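Local coordinates for Nop domain-containing protein (Archaeoglobus fulgidus, PDB 1NT2), which forms a complex with fibrillarin as a core protein of the archaeal box C/D small ribonucleoprotein and probably binds its guide RNA, at residues Asn4-Val9 / Glu19-Ser24; Ile138-Thr143 / Gly238-Ser243; Leu80-Glu85 / Leu155-Ser160; Ser24-Glu29 / Ala231-Phe236; Ile201-Pro206 / Lys218-Leu223. All blocks are in the same frame, centred on the assembly; numbering follows the deposited sequence.

Interaction 1. Residues Asn4-Val9 / Glu19-Ser24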
# COMPACT_ATOMS: atom_id res chain seq x y z
N ASN B 4 21.99 25.63 -34.95
CA ASN B 4 20.61 26.06 -34.78
C ASN B 4 20.51 27.41 -34.09
O ASN B 4 20.48 27.49 -32.87
CB ASN B 4 19.81 25.02 -33.98
CG ASN B 4 19.88 23.62 -34.58
OD1 ASN B 4 20.66 22.78 -34.13
ND2 ASN B 4 19.06 23.37 -35.61
N LEU B 5 20.47 28.49 -34.87
CA LEU B 5 20.36 29.82 -34.29
C LEU B 5 18.89 30.21 -34.33
O LEU B 5 18.11 29.62 -35.08
CB LEU B 5 21.21 30.80 -35.09
CG LEU B 5 22.60 30.27 -35.45
CD1 LEU B 5 23.44 31.43 -35.98
CD2 LEU B 5 23.28 29.62 -34.25
N TRP B 6 18.50 31.21 -33.54
CA TRP B 6 17.11 31.63 -33.48
C TRP B 6 16.43 32.07 -34.77
O TRP B 6 15.20 32.09 -34.84
CB TRP B 6 16.92 32.73 -32.43
CG TRP B 6 17.49 34.08 -32.78
CD1 TRP B 6 18.76 34.54 -32.52
CD2 TRP B 6 16.80 35.17 -33.41
NE1 TRP B 6 18.89 35.85 -32.93
CE2 TRP B 6 17.70 36.26 -33.48
CE3 TRP B 6 15.50 35.33 -33.91
CZ2 TRP B 6 17.34 37.49 -34.03
CZ3 TRP B 6 15.15 36.55 -34.46
CH2 TRP B 6 16.07 37.62 -34.52
N PHE B 7 17.21 32.42 -35.80
CA PHE B 7 16.62 32.83 -37.08
C PHE B 7 16.71 31.76 -38.15
O PHE B 7 15.90 31.73 -39.07
CB PHE B 7 17.25 34.14 -37.60
CG PHE B 7 18.74 34.23 -37.42
CD1 PHE B 7 19.28 34.75 -36.24
CD2 PHE B 7 19.60 33.77 -38.41
CE1 PHE B 7 20.67 34.82 -36.06
CE2 PHE B 7 20.98 33.83 -38.23
CZ PHE B 7 21.52 34.35 -37.06
N GLY B 8 17.69 30.87 -38.02
CA GLY B 8 17.82 29.81 -39.01
C GLY B 8 18.99 28.86 -38.77
O GLY B 8 19.55 28.82 -37.68
N VAL B 9 19.35 28.12 -39.82
CA VAL B 9 20.43 27.14 -39.77
C VAL B 9 21.69 27.60 -40.51
O VAL B 9 21.75 27.60 -41.74
CB VAL B 9 19.99 25.81 -40.40
CG1 VAL B 9 21.01 24.73 -40.08
CG2 VAL B 9 18.61 25.43 -39.90
N GLU B 19 8.39 32.68 -41.56
CA GLU B 19 7.71 33.54 -40.59
C GLU B 19 7.57 32.83 -39.24
O GLU B 19 6.64 33.10 -38.47
CB GLU B 19 6.33 33.95 -41.12
CG GLU B 19 6.38 34.86 -42.36
CD GLU B 19 5.00 35.15 -42.97
OE1 GLU B 19 4.09 35.56 -42.22
OE2 GLU B 19 4.84 34.98 -44.20
N ASN B 20 8.50 31.93 -38.95
CA ASN B 20 8.48 31.19 -37.70
C ASN B 20 9.82 31.20 -37.00
O ASN B 20 10.55 30.21 -37.01
CB ASN B 20 8.03 29.75 -37.96
CG ASN B 20 7.02 29.26 -36.92
OD1 ASN B 20 7.32 29.21 -35.73
ND2 ASN B 20 5.83 28.90 -37.39
N PHE B 21 10.15 32.35 -36.41
CA PHE B 21 11.39 32.51 -35.66
C PHE B 21 11.06 32.01 -34.27
O PHE B 21 11.92 31.55 -33.53
CB PHE B 21 11.80 33.98 -35.60
CG PHE B 21 12.20 34.55 -36.93
CD1 PHE B 21 12.13 35.91 -37.15
CD2 PHE B 21 12.63 33.72 -37.96
CE1 PHE B 21 12.48 36.44 -38.38
CE2 PHE B 21 12.98 34.23 -39.19
CZ PHE B 21 12.90 35.59 -39.40
N GLU B 22 9.78 32.12 -33.94
CA GLU B 22 9.29 31.68 -32.66
C GLU B 22 9.61 30.20 -32.51
O GLU B 22 9.98 29.74 -31.42
CB GLU B 22 7.78 31.90 -32.57
CG GLU B 22 7.39 33.36 -32.64
CD GLU B 22 5.90 33.59 -32.43
OE1 GLU B 22 5.49 34.77 -32.39
OE2 GLU B 22 5.15 32.59 -32.31
N GLU B 23 9.49 29.45 -33.60
CA GLU B 23 9.76 28.03 -33.55
C GLU B 23 11.23 27.75 -33.32
O GLU B 23 11.59 27.15 -32.31
CB GLU B 23 9.29 27.34 -34.82
CG GLU B 23 8.56 26.03 -34.55
CD GLU B 23 8.17 25.31 -35.81
OE1 GLU B 23 9.09 24.92 -36.57
OE2 GLU B 23 6.95 25.13 -36.05
N SER B 24 12.08 28.19 -34.25
CA SER B 24 13.53 27.97 -34.12
C SER B 24 14.09 28.62 -32.86
O SER B 24 15.17 28.27 -32.40
CB SER B 24 14.27 28.52 -35.34
OG SER B 24 13.99 29.90 -35.51
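Trp-6 and Ser-24 bring their backbones together with CA atoms 5.2 Å apart, and Phe-7 lies similarly close to Phe-21, so the turn between strands 3-4 and 9-10 rests against the first turn of helix 21-27. The turn is closed on itself by a bond from Leu-5 N to Gly-8 O. Across the contact, Ser-24 OG donates to Trp-6 O at 2.6 Å. With OG set between its own backbone N and carbonyl carbon (chi1 57°), the hydroxyl comes in from above the carbonyl plane, 62° out of it. Beside this bond the two large rings form an offset T-shaped pair: the six-membered ring of Trp-6 turns its edge to the face of Phe-21, planes at 89° and centroids 5.9 Å apart, with CZ3 of Trp-6 nearest to CD1 of Phe-21. Phe-7 CD1 lies over one face of the indole, while the Phe-7 carbonyl meets the Phe-21 ring. An alanine here has no hydroxyl to give Trp-6 O, and the turn would probably be tied less firmly to the helix. Helix 50-71 packs on both rings through Ile-53, and Ile-123 of the fibrillarin chain touches Trp-6. A buried peptide oxygen is thus met by a hydroxyl at the margin of an aromatic patch, consistent with a turn held to the helix beside the fibrillarin chain.

Interaction 2. Residues Ile138-Thr143 / Gly238-Ser243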
# COMPACT_ATOMS: atom_id res chain seq x y z
N ILE B 138 -3.23 21.07 -25.97
CA ILE B 138 -2.26 21.72 -25.09
C ILE B 138 -0.85 21.16 -25.28
O ILE B 138 0.12 21.76 -24.84
CB ILE B 138 -2.71 21.56 -23.61
CG1 ILE B 138 -1.97 22.54 -22.71
CG2 ILE B 138 -2.44 20.15 -23.14
CD1 ILE B 138 -2.47 23.99 -22.81
N ALA B 139 -0.75 20.02 -25.96
CA ALA B 139 0.55 19.40 -26.18
C ALA B 139 0.61 18.53 -27.45
O ALA B 139 0.89 17.34 -27.38
CB ALA B 139 0.91 18.56 -24.96
N PRO B 140 0.37 19.13 -28.62
CA PRO B 140 0.40 18.38 -29.88
C PRO B 140 1.78 17.82 -30.20
O PRO B 140 1.97 16.61 -30.23
CB PRO B 140 -0.06 19.40 -30.90
CG PRO B 140 0.55 20.65 -30.37
CD PRO B 140 0.23 20.57 -28.89
N ASN B 141 2.73 18.71 -30.45
CA ASN B 141 4.10 18.34 -30.78
C ASN B 141 4.59 17.09 -30.05
O ASN B 141 5.48 16.40 -30.54
CB ASN B 141 5.04 19.51 -30.51
CG ASN B 141 4.68 20.75 -31.32
OD1 ASN B 141 4.77 20.74 -32.55
ND2 ASN B 141 4.27 21.82 -30.64
N MET B 142 4.01 16.82 -28.88
CA MET B 142 4.38 15.63 -28.09
C MET B 142 3.50 14.44 -28.43
O MET B 142 4.00 13.38 -28.80
CB MET B 142 4.26 15.91 -26.60
CG MET B 142 5.47 16.53 -25.97
SD MET B 142 5.28 16.54 -24.19
CE MET B 142 6.03 14.95 -23.79
N THR B 143 2.19 14.62 -28.27
CA THR B 143 1.23 13.56 -28.56
C THR B 143 1.60 12.97 -29.91
O THR B 143 1.55 11.76 -30.12
CB THR B 143 -0.23 14.11 -28.61
OG1 THR B 143 -0.27 15.31 -29.40
CG2 THR B 143 -0.74 14.43 -27.22
N GLY B 238 2.52 26.14 -29.05
CA GLY B 238 1.18 25.60 -29.02
C GLY B 238 0.85 24.93 -30.34
O GLY B 238 -0.06 24.11 -30.41
N GLU B 239 1.59 25.29 -31.39
CA GLU B 239 1.36 24.73 -32.72
C GLU B 239 2.36 23.65 -33.12
O GLU B 239 3.55 23.74 -32.82
CB GLU B 239 1.37 25.85 -33.76
CG GLU B 239 0.40 26.96 -33.44
CD GLU B 239 0.11 27.83 -34.65
OE1 GLU B 239 -0.52 28.89 -34.47
OE2 GLU B 239 0.51 27.46 -35.77
N ILE B 240 1.85 22.65 -33.82
CA ILE B 240 2.66 21.53 -34.27
C ILE B 240 3.80 21.98 -35.18
O ILE B 240 3.85 23.12 -35.62
CB ILE B 240 1.78 20.48 -34.99
CG1 ILE B 240 0.47 20.31 -34.23
CG2 ILE B 240 2.52 19.14 -35.07
CD1 ILE B 240 -0.51 19.28 -34.81
N ASP B 241 4.73 21.05 -35.42
CA ASP B 241 5.90 21.27 -36.26
C ASP B 241 6.36 19.89 -36.72
O ASP B 241 7.08 19.20 -35.99
CB ASP B 241 7.01 21.96 -35.45
CG ASP B 241 8.37 21.86 -36.12
OD1 ASP B 241 8.49 22.25 -37.30
OD2 ASP B 241 9.33 21.39 -35.47
N GLU B 242 5.93 19.47 -37.91
CA GLU B 242 6.29 18.15 -38.42
C GLU B 242 7.78 17.94 -38.63
O GLU B 242 8.21 16.85 -39.01
CB GLU B 242 5.54 17.83 -39.71
CG GLU B 242 5.82 18.77 -40.86
CD GLU B 242 5.56 20.20 -40.48
OE1 GLU B 242 4.61 20.44 -39.69
OE2 GLU B 242 6.29 21.09 -40.97
N SER B 243 8.57 18.97 -38.39
CA SER B 243 10.01 18.86 -38.53
C SER B 243 10.43 17.84 -37.50
O SER B 243 11.40 17.11 -37.67
CB SER B 243 10.68 20.20 -38.23
OG SER B 243 10.11 21.25 -39.00
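Asn-141 and Pro-140, in the first turn of helix 140-146, meet the linker that follows helix 217-236, the closest backbones being those of Asn-141 and Ile-240. Asn-141 carries its CG beside the backbone N, anti to the carbonyl carbon (chi1 -60°), and this sends the amide across to the linker. Its ND2 donates to Glu-239 O at 3.0 Å with an N-H...O angle of 154°. The acceptor lies almost in the plane of the amide, whereas the donor stands well above the plane of the Glu-239 carbonyl. The Pro-140 ring lies obliquely against Ile-240: CB packs on CG1 of Ile-240 at 3.5 Å, and CG approaches Gly-238 O. Ile-240 holds CG1 beside its own backbone N (chi1 -42°), which turns the ethyl branch to the proline and the CG2 methyl to the Asn-141 amide. Gly-238 has a positive phi at which a side chain would collide with the preceding carbonyl. Further along the linker, Asp-241 OD1 caps the turn into helix 243-254 by a weak bond from Ser-243 N and accepts from Ser-243 OG at 2.6 Å on the syn side. A leucine at Asn-141 has no amide to offer Glu-239 O or Asp-234, and the linker would probably be free to shift. Asp-234 takes a second, weak bond from ND2, so one amide ties helix 140-146 to both the end of helix 217-236 and the linker.

Interaction 3. Residues Leu80-Glu85 / Leu155-Ser160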
# COMPACT_ATOMS: atom_id res chain seq x y z
N LEU B 80 -5.75 14.34 -14.09
CA LEU B 80 -6.45 13.38 -14.92
C LEU B 80 -5.70 12.06 -15.02
O LEU B 80 -6.30 10.99 -14.92
CB LEU B 80 -6.65 13.98 -16.30
CG LEU B 80 -8.05 13.85 -16.88
CD1 LEU B 80 -9.05 14.44 -15.91
CD2 LEU B 80 -8.12 14.54 -18.23
N VAL B 81 -4.38 12.13 -15.22
CA VAL B 81 -3.55 10.94 -15.35
C VAL B 81 -3.44 10.22 -14.02
O VAL B 81 -3.35 8.99 -13.97
CB VAL B 81 -2.14 11.28 -15.80
CG1 VAL B 81 -1.31 10.03 -15.85
CG2 VAL B 81 -2.18 11.93 -17.13
N LYS B 82 -3.42 11.01 -12.95
CA LYS B 82 -3.30 10.46 -11.61
C LYS B 82 -4.60 9.81 -11.19
O LYS B 82 -4.63 8.96 -10.30
CB LYS B 82 -2.90 11.55 -10.62
CG LYS B 82 -1.41 11.87 -10.61
CD LYS B 82 -1.06 12.76 -9.42
CE LYS B 82 0.44 12.86 -9.22
NZ LYS B 82 1.11 13.61 -10.32
N ALA B 83 -5.70 10.20 -11.82
CA ALA B 83 -6.98 9.61 -11.48
C ALA B 83 -7.13 8.35 -12.29
O ALA B 83 -7.65 7.35 -11.82
CB ALA B 83 -8.12 10.59 -11.79
N LEU B 84 -6.66 8.41 -13.53
CA LEU B 84 -6.75 7.26 -14.40
C LEU B 84 -6.19 6.05 -13.65
O LEU B 84 -6.94 5.22 -13.15
CB LEU B 84 -5.97 7.51 -15.69
CG LEU B 84 -6.11 6.43 -16.77
CD1 LEU B 84 -7.56 6.35 -17.23
CD2 LEU B 84 -5.19 6.74 -17.94
N GLU B 85 -4.87 5.98 -13.55
CA GLU B 85 -4.23 4.87 -12.87
C GLU B 85 -4.98 4.45 -11.62
O GLU B 85 -5.05 3.26 -11.31
CB GLU B 85 -2.81 5.25 -12.51
CG GLU B 85 -2.05 5.72 -13.72
CD GLU B 85 -0.75 6.37 -13.38
OE1 GLU B 85 -0.74 7.17 -12.41
OE2 GLU B 85 0.24 6.08 -14.08
N LEU B 155 4.17 14.16 -18.68
CA LEU B 155 3.74 15.41 -18.07
C LEU B 155 3.34 15.24 -16.62
O LEU B 155 3.64 16.09 -15.79
CB LEU B 155 2.57 16.01 -18.84
CG LEU B 155 1.95 17.28 -18.25
CD1 LEU B 155 3.01 18.36 -18.14
CD2 LEU B 155 0.80 17.73 -19.13
N GLU B 156 2.65 14.15 -16.30
CA GLU B 156 2.25 13.95 -14.92
C GLU B 156 3.44 13.55 -14.08
O GLU B 156 3.58 13.99 -12.95
CB GLU B 156 1.16 12.87 -14.82
CG GLU B 156 0.81 12.44 -13.39
CD GLU B 156 1.39 11.08 -13.01
OE1 GLU B 156 1.30 10.72 -11.81
OE2 GLU B 156 1.93 10.38 -13.89
N ARG B 157 4.32 12.72 -14.64
CA ARG B 157 5.51 12.28 -13.92
C ARG B 157 6.47 13.47 -13.75
O ARG B 157 7.23 13.54 -12.78
CB ARG B 157 6.20 11.16 -14.71
CG ARG B 157 6.94 10.15 -13.83
CD ARG B 157 6.00 9.07 -13.29
NE ARG B 157 4.93 9.62 -12.46
CZ ARG B 157 5.13 10.27 -11.32
NH1 ARG B 157 6.36 10.46 -10.87
NH2 ARG B 157 4.09 10.73 -10.63
N ALA B 158 6.41 14.40 -14.71
CA ALA B 158 7.23 15.62 -14.71
C ALA B 158 6.63 16.59 -13.71
O ALA B 158 7.34 17.33 -13.04
CB ALA B 158 7.24 16.25 -16.10
N GLY B 159 5.30 16.57 -13.63
CA GLY B 159 4.60 17.43 -12.70
C GLY B 159 3.76 18.49 -13.37
O GLY B 159 2.59 18.64 -13.05
N SER B 160 4.36 19.24 -14.29
CA SER B 160 3.64 20.30 -14.98
C SER B 160 4.38 20.57 -16.25
O SER B 160 5.39 19.92 -16.50
CB SER B 160 3.64 21.56 -14.13
OG SER B 160 4.96 21.89 -13.75
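Val-81 and Glu-156 make the close-packed side of this contact, where helix 73-93 meets helix 148-158. CB of Val-81 lies 3.8 Å from CB of Glu-156, and the CG1 branch runs on to the carboxylate. Glu-156 sets CG anti to its backbone N (chi1 172°) and then bends at chi2 (-104°), which carries its carboxylate across toward Lys-82. There the aliphatic stem of Lys-82 crosses it, with CG of Lys-82 3.6 Å from CG of Glu-156. The polar ends form a salt-bridge network of Lys-82, Glu-156 and Arg-157. Arg-157 NH2 reaches Glu-156 OE1 at 3.0 Å in a nearly straight bond, the oxygen lying in the guanidinium plane but being met from above the carboxylate plane. Lys-82 is bent at its last torsion and adds a weak bond to the same OE1, NZ at 3.3 Å, so the two cations share one anion and their charges are probably offset by it. The later part of helix 73-93 belongs to the predicted coiled coil, and Lys-97 of the second subunit packs on Lys-82. Contact thins toward the more exposed side. Glu-85 OE1 comes no nearer than 4.1 Å to Glu-156 OE1, the two carboxylate planes almost perpendicular, and the like charges are bridged by Lys-153, which pairs with both residues. Arg-157 has a further partner in Glu-178. Beyond it Gly-159, with a positive phi, ends helix 148-158, and Ser-160 caps the next helix through Arg-163 N.

Interaction 4. Residues Ser24-Glu29 / Ala231-Phe236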
# COMPACT_ATOMS: atom_id res chain seq x y z
N SER B 24 12.08 28.19 -34.25
CA SER B 24 13.53 27.97 -34.12
C SER B 24 14.09 28.62 -32.86
O SER B 24 15.17 28.27 -32.40
CB SER B 24 14.27 28.52 -35.34
OG SER B 24 13.99 29.90 -35.51
N PHE B 25 13.34 29.58 -32.33
CA PHE B 25 13.75 30.26 -31.11
C PHE B 25 13.72 29.20 -30.03
O PHE B 25 14.62 29.10 -29.21
CB PHE B 25 12.74 31.35 -30.76
CG PHE B 25 13.18 32.24 -29.64
CD1 PHE B 25 14.16 33.20 -29.84
CD2 PHE B 25 12.63 32.09 -28.37
CE1 PHE B 25 14.59 34.01 -28.80
CE2 PHE B 25 13.05 32.89 -27.32
CZ PHE B 25 14.03 33.86 -27.53
N LEU B 26 12.64 28.42 -30.05
CA LEU B 26 12.42 27.33 -29.10
C LEU B 26 13.27 26.13 -29.52
O LEU B 26 13.48 25.20 -28.73
CB LEU B 26 10.94 26.94 -29.09
CG LEU B 26 9.97 28.06 -28.68
CD1 LEU B 26 8.53 27.66 -28.97
CD2 LEU B 26 10.17 28.38 -27.21
N LYS B 27 13.75 26.18 -30.76
CA LYS B 27 14.56 25.11 -31.34
C LYS B 27 16.06 25.36 -31.39
O LYS B 27 16.79 24.48 -31.81
CB LYS B 27 14.06 24.80 -32.76
CG LYS B 27 12.65 24.22 -32.80
CD LYS B 27 12.04 24.21 -34.20
CE LYS B 27 12.77 23.29 -35.16
NZ LYS B 27 12.10 23.26 -36.49
N ALA B 28 16.52 26.54 -30.96
CA ALA B 28 17.95 26.85 -30.97
C ALA B 28 18.79 25.88 -30.14
O ALA B 28 19.46 26.27 -29.18
CB ALA B 28 18.17 28.27 -30.48
N GLU B 29 18.76 24.61 -30.55
CA GLU B 29 19.48 23.50 -29.91
C GLU B 29 20.93 23.34 -30.40
O GLU B 29 21.18 23.02 -31.57
CB GLU B 29 18.71 22.17 -30.12
CG GLU B 29 18.42 21.78 -31.62
CD GLU B 29 17.70 20.41 -31.83
OE1 GLU B 29 17.31 20.12 -32.99
OE2 GLU B 29 17.54 19.63 -30.85
N ALA B 231 8.21 19.14 -26.38
CA ALA B 231 7.65 19.63 -25.13
C ALA B 231 7.78 21.14 -25.00
O ALA B 231 6.84 21.81 -24.56
CB ALA B 231 8.35 18.95 -23.95
N LYS B 232 8.93 21.68 -25.39
CA LYS B 232 9.15 23.12 -25.30
C LYS B 232 8.33 23.87 -26.33
O LYS B 232 7.71 24.90 -26.04
CB LYS B 232 10.62 23.46 -25.51
CG LYS B 232 10.92 24.93 -25.39
CD LYS B 232 12.29 25.26 -25.94
CE LYS B 232 13.42 24.62 -25.13
NZ LYS B 232 14.75 25.03 -25.67
N ILE B 233 8.34 23.35 -27.54
CA ILE B 233 7.60 23.98 -28.61
C ILE B 233 6.10 23.95 -28.33
O ILE B 233 5.39 24.88 -28.69
CB ILE B 233 7.93 23.32 -29.95
CG1 ILE B 233 9.45 23.34 -30.13
CG2 ILE B 233 7.23 24.06 -31.09
CD1 ILE B 233 9.94 22.80 -31.43
N ASP B 234 5.61 22.90 -27.67
CA ASP B 234 4.19 22.81 -27.34
C ASP B 234 3.81 23.92 -26.36
O ASP B 234 2.84 24.67 -26.56
CB ASP B 234 3.89 21.48 -26.66
CG ASP B 234 3.82 20.33 -27.62
OD1 ASP B 234 3.05 20.44 -28.60
OD2 ASP B 234 4.51 19.32 -27.40
N TYR B 235 4.60 24.00 -25.29
CA TYR B 235 4.43 24.94 -24.19
C TYR B 235 4.60 26.43 -24.54
O TYR B 235 3.99 27.29 -23.90
CB TYR B 235 5.40 24.52 -23.08
CG TYR B 235 5.26 25.26 -21.76
CD1 TYR B 235 6.39 25.75 -21.11
CD2 TYR B 235 4.02 25.46 -21.17
CE1 TYR B 235 6.29 26.43 -19.90
CE2 TYR B 235 3.90 26.14 -19.96
CZ TYR B 235 5.05 26.63 -19.33
OH TYR B 235 4.95 27.34 -18.16
N PHE B 236 5.41 26.75 -25.54
CA PHE B 236 5.65 28.15 -25.90
C PHE B 236 5.05 28.59 -27.23
O PHE B 236 4.84 29.79 -27.47
CB PHE B 236 7.14 28.42 -25.92
CG PHE B 236 7.79 28.25 -24.58
CD1 PHE B 236 7.47 29.11 -23.54
CD2 PHE B 236 8.71 27.23 -24.36
CE1 PHE B 236 8.05 28.94 -22.28
CE2 PHE B 236 9.29 27.06 -23.11
CZ PHE B 236 8.97 27.92 -22.06
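Leu-26 points from helix 21-27 toward the last turns of helix 217-236 and meets three side chains there. Both of its methyls rest against CB of Phe-236 from the same side, CD2 at 3.3 Å and CD1 at 3.4 Å, and CD2 continues obliquely onto the start of the ring. Leu-26 CD1 also reaches the backbone of Ile-233, while Leu-26 CB touches CG1 of that residue at 4.0 Å. The Ile-233 chain runs past the leucine to Lys-27, where CD1 of Ile-233 touches CG of Lys-27 as the two chains cross. On the other flank lies Lys-232. It leaves the helix with CG anti to its backbone N (chi1 -179°), its CG coming in plane at the edge of the Phe-236 ring, and a bend at chi3 (-64°) swings the ammonium group over to Leu-26 O, a weak bond of 3.3 Å from NZ. CD of Lys-232 packs on CB of Leu-26 at 3.8 Å. The fibrillarin chain closes over the same surface, its Phe-112 on Leu-26 and its Leu-111 on Phe-236. Chemically the contact is an apolar joint with one weak polar tie at its margin, so burial of apolar surface, extended by fibrillarin, probably does most to hold the two helices together.

Interaction 5. Residues Ile201-Pro206 / Lys218-Leu223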
# COMPACT_ATOMS: atom_id res chain seq x y z
N ILE B 201 8.86 4.86 -20.26
CA ILE B 201 7.73 4.58 -21.14
C ILE B 201 8.04 4.92 -22.59
O ILE B 201 7.39 4.42 -23.50
CB ILE B 201 6.47 5.34 -20.69
CG1 ILE B 201 6.86 6.70 -20.10
CG2 ILE B 201 5.68 4.49 -19.71
CD1 ILE B 201 5.71 7.65 -19.82
N ILE B 202 9.03 5.77 -22.83
CA ILE B 202 9.34 6.12 -24.21
C ILE B 202 9.94 4.91 -24.91
O ILE B 202 10.00 4.86 -26.14
CB ILE B 202 10.35 7.28 -24.31
CG1 ILE B 202 11.72 6.84 -23.82
CG2 ILE B 202 9.87 8.47 -23.50
CD1 ILE B 202 12.79 7.76 -24.26
N PHE B 203 10.39 3.94 -24.12
CA PHE B 203 11.00 2.74 -24.67
C PHE B 203 10.00 1.83 -25.37
O PHE B 203 10.39 0.99 -26.18
CB PHE B 203 11.72 1.96 -23.57
CG PHE B 203 13.21 2.19 -23.55
CD1 PHE B 203 13.72 3.47 -23.39
CD2 PHE B 203 14.10 1.13 -23.70
CE1 PHE B 203 15.11 3.69 -23.38
CE2 PHE B 203 15.48 1.33 -23.69
CZ PHE B 203 15.99 2.62 -23.53
N LEU B 204 8.72 2.01 -25.07
CA LEU B 204 7.68 1.18 -25.68
C LEU B 204 7.17 1.70 -27.02
O LEU B 204 6.30 1.10 -27.65
CB LEU B 204 6.52 1.00 -24.70
CG LEU B 204 6.80 -0.00 -23.56
CD1 LEU B 204 7.26 -1.31 -24.18
CD2 LEU B 204 7.85 0.53 -22.60
N HIS B 205 7.72 2.83 -27.47
CA HIS B 205 7.35 3.42 -28.75
C HIS B 205 7.80 2.48 -29.86
O HIS B 205 8.88 1.89 -29.79
CB HIS B 205 8.03 4.78 -28.93
CG HIS B 205 7.69 5.47 -30.21
ND1 HIS B 205 6.46 6.04 -30.46
CD2 HIS B 205 8.42 5.66 -31.34
CE1 HIS B 205 6.44 6.54 -31.68
NE2 HIS B 205 7.62 6.33 -32.24
N PRO B 206 6.97 2.32 -30.91
CA PRO B 206 7.31 1.44 -32.03
C PRO B 206 8.75 1.60 -32.52
O PRO B 206 9.50 0.63 -32.55
CB PRO B 206 6.29 1.84 -33.08
CG PRO B 206 5.07 2.11 -32.25
CD PRO B 206 5.63 2.91 -31.09
N LYS B 218 19.97 3.68 -28.78
CA LYS B 218 20.43 4.85 -29.52
C LYS B 218 19.26 5.55 -30.19
O LYS B 218 19.40 6.64 -30.74
CB LYS B 218 21.47 4.42 -30.57
CG LYS B 218 22.92 4.37 -30.05
CD LYS B 218 23.06 3.70 -28.67
CE LYS B 218 22.89 2.18 -28.72
NZ LYS B 218 23.16 1.54 -27.39
N MET B 219 18.10 4.91 -30.13
CA MET B 219 16.88 5.47 -30.70
C MET B 219 16.21 6.29 -29.60
O MET B 219 15.74 7.41 -29.83
CB MET B 219 15.94 4.35 -31.16
CG MET B 219 14.65 4.83 -31.81
SD MET B 219 14.96 5.81 -33.28
CE MET B 219 14.17 7.31 -32.87
N ALA B 220 16.17 5.72 -28.40
CA ALA B 220 15.57 6.40 -27.27
C ALA B 220 16.25 7.76 -27.15
O ALA B 220 15.58 8.80 -27.17
CB ALA B 220 15.79 5.59 -26.00
N ARG B 221 17.57 7.75 -27.06
CA ARG B 221 18.36 8.97 -26.93
C ARG B 221 17.95 10.05 -27.92
O ARG B 221 17.86 11.22 -27.56
CB ARG B 221 19.84 8.65 -27.12
CG ARG B 221 20.47 7.86 -25.99
CD ARG B 221 21.85 7.35 -26.43
NE ARG B 221 22.58 8.39 -27.15
CZ ARG B 221 23.55 8.15 -28.03
NH1 ARG B 221 23.90 6.90 -28.31
NH2 ARG B 221 24.15 9.16 -28.65
N PHE B 222 17.70 9.66 -29.17
CA PHE B 222 17.30 10.62 -30.20
C PHE B 222 15.85 11.02 -29.99
O PHE B 222 15.50 12.19 -30.08
CB PHE B 222 17.46 10.05 -31.61
CG PHE B 222 17.20 11.06 -32.71
CD1 PHE B 222 18.16 12.01 -33.04
CD2 PHE B 222 15.98 11.08 -33.39
CE1 PHE B 222 17.90 12.97 -34.03
CE2 PHE B 222 15.71 12.03 -34.38
CZ PHE B 222 16.67 12.98 -34.70
N LEU B 223 15.01 10.03 -29.70
CA LEU B 223 13.59 10.28 -29.48
C LEU B 223 13.42 11.20 -28.27
O LEU B 223 12.67 12.18 -28.31
CB LEU B 223 12.85 8.95 -29.23
CG LEU B 223 11.33 9.05 -29.04
CD1 LEU B 223 10.69 9.70 -30.25
CD2 LEU B 223 10.76 7.65 -28.81
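Within the Nop family region, the short 3-10 segment 201-204, through Ile-202 and Phe-203, packs on Ala-220 and Leu-223, one turn apart on helix 217-236. Ala-220 CB is the meeting point of the first pair. It sits against the Phe-203 ring, nearest to CE1 at 3.3 Å, with CD1 and CZ of that ring equally far, slightly beyond it. Although the Phe-203 CB leads off from the helix, its ring swings back to the alanine. From the neighbouring position Ile-202 CD1 reaches the same methyl at 4.1 Å; with CG1 held between backbone N and carbonyl carbon (chi1 69°), the ethyl branch extends toward the helix. One turn on, Leu-223 sends CD2 to His-205, 4.0 Å from CB of that residue, crossing the imidazole obliquely. Leu-223 has CG anti to its backbone N (chi1 -178°), which lets this methyl reach across. The small alanine side chain probably helps the backbones approach, Phe-203 CA lying 6.4 Å from Ala-220 CA. His-205 is the N-cap residue of helix 206-209, whose Ile-208 packs on both Ala-220 and Leu-223. Ile-248 of helix 243-254 also touches Leu-223, and Ile-201 faces helix 148-158.

In the fold
Interactions 1, 2 and 4 form one continuous cluster. Interactions 1 and 4 share Ser-24 and helix 21-27, their centres 10 Å apart, and both adjoin the fibrillarin chain. Interaction 2 lies 10 Å from interaction 4, centre to centre, and is joined to it by a long, weak ion pair between Lys-27 NZ and Asp-241 OD2, 3.5 Å. Lys-27 also pairs weakly with Glu-23, which neighbours Asp-241, so it probably eases the repulsion of the two acids. Interaction 5 uses the other end of helix 217-236, about 20 Å from interaction 4 between centres. Interaction 3, about 32 Å from interaction 1 between centres, lies across the chain's centre, beside the second subunit.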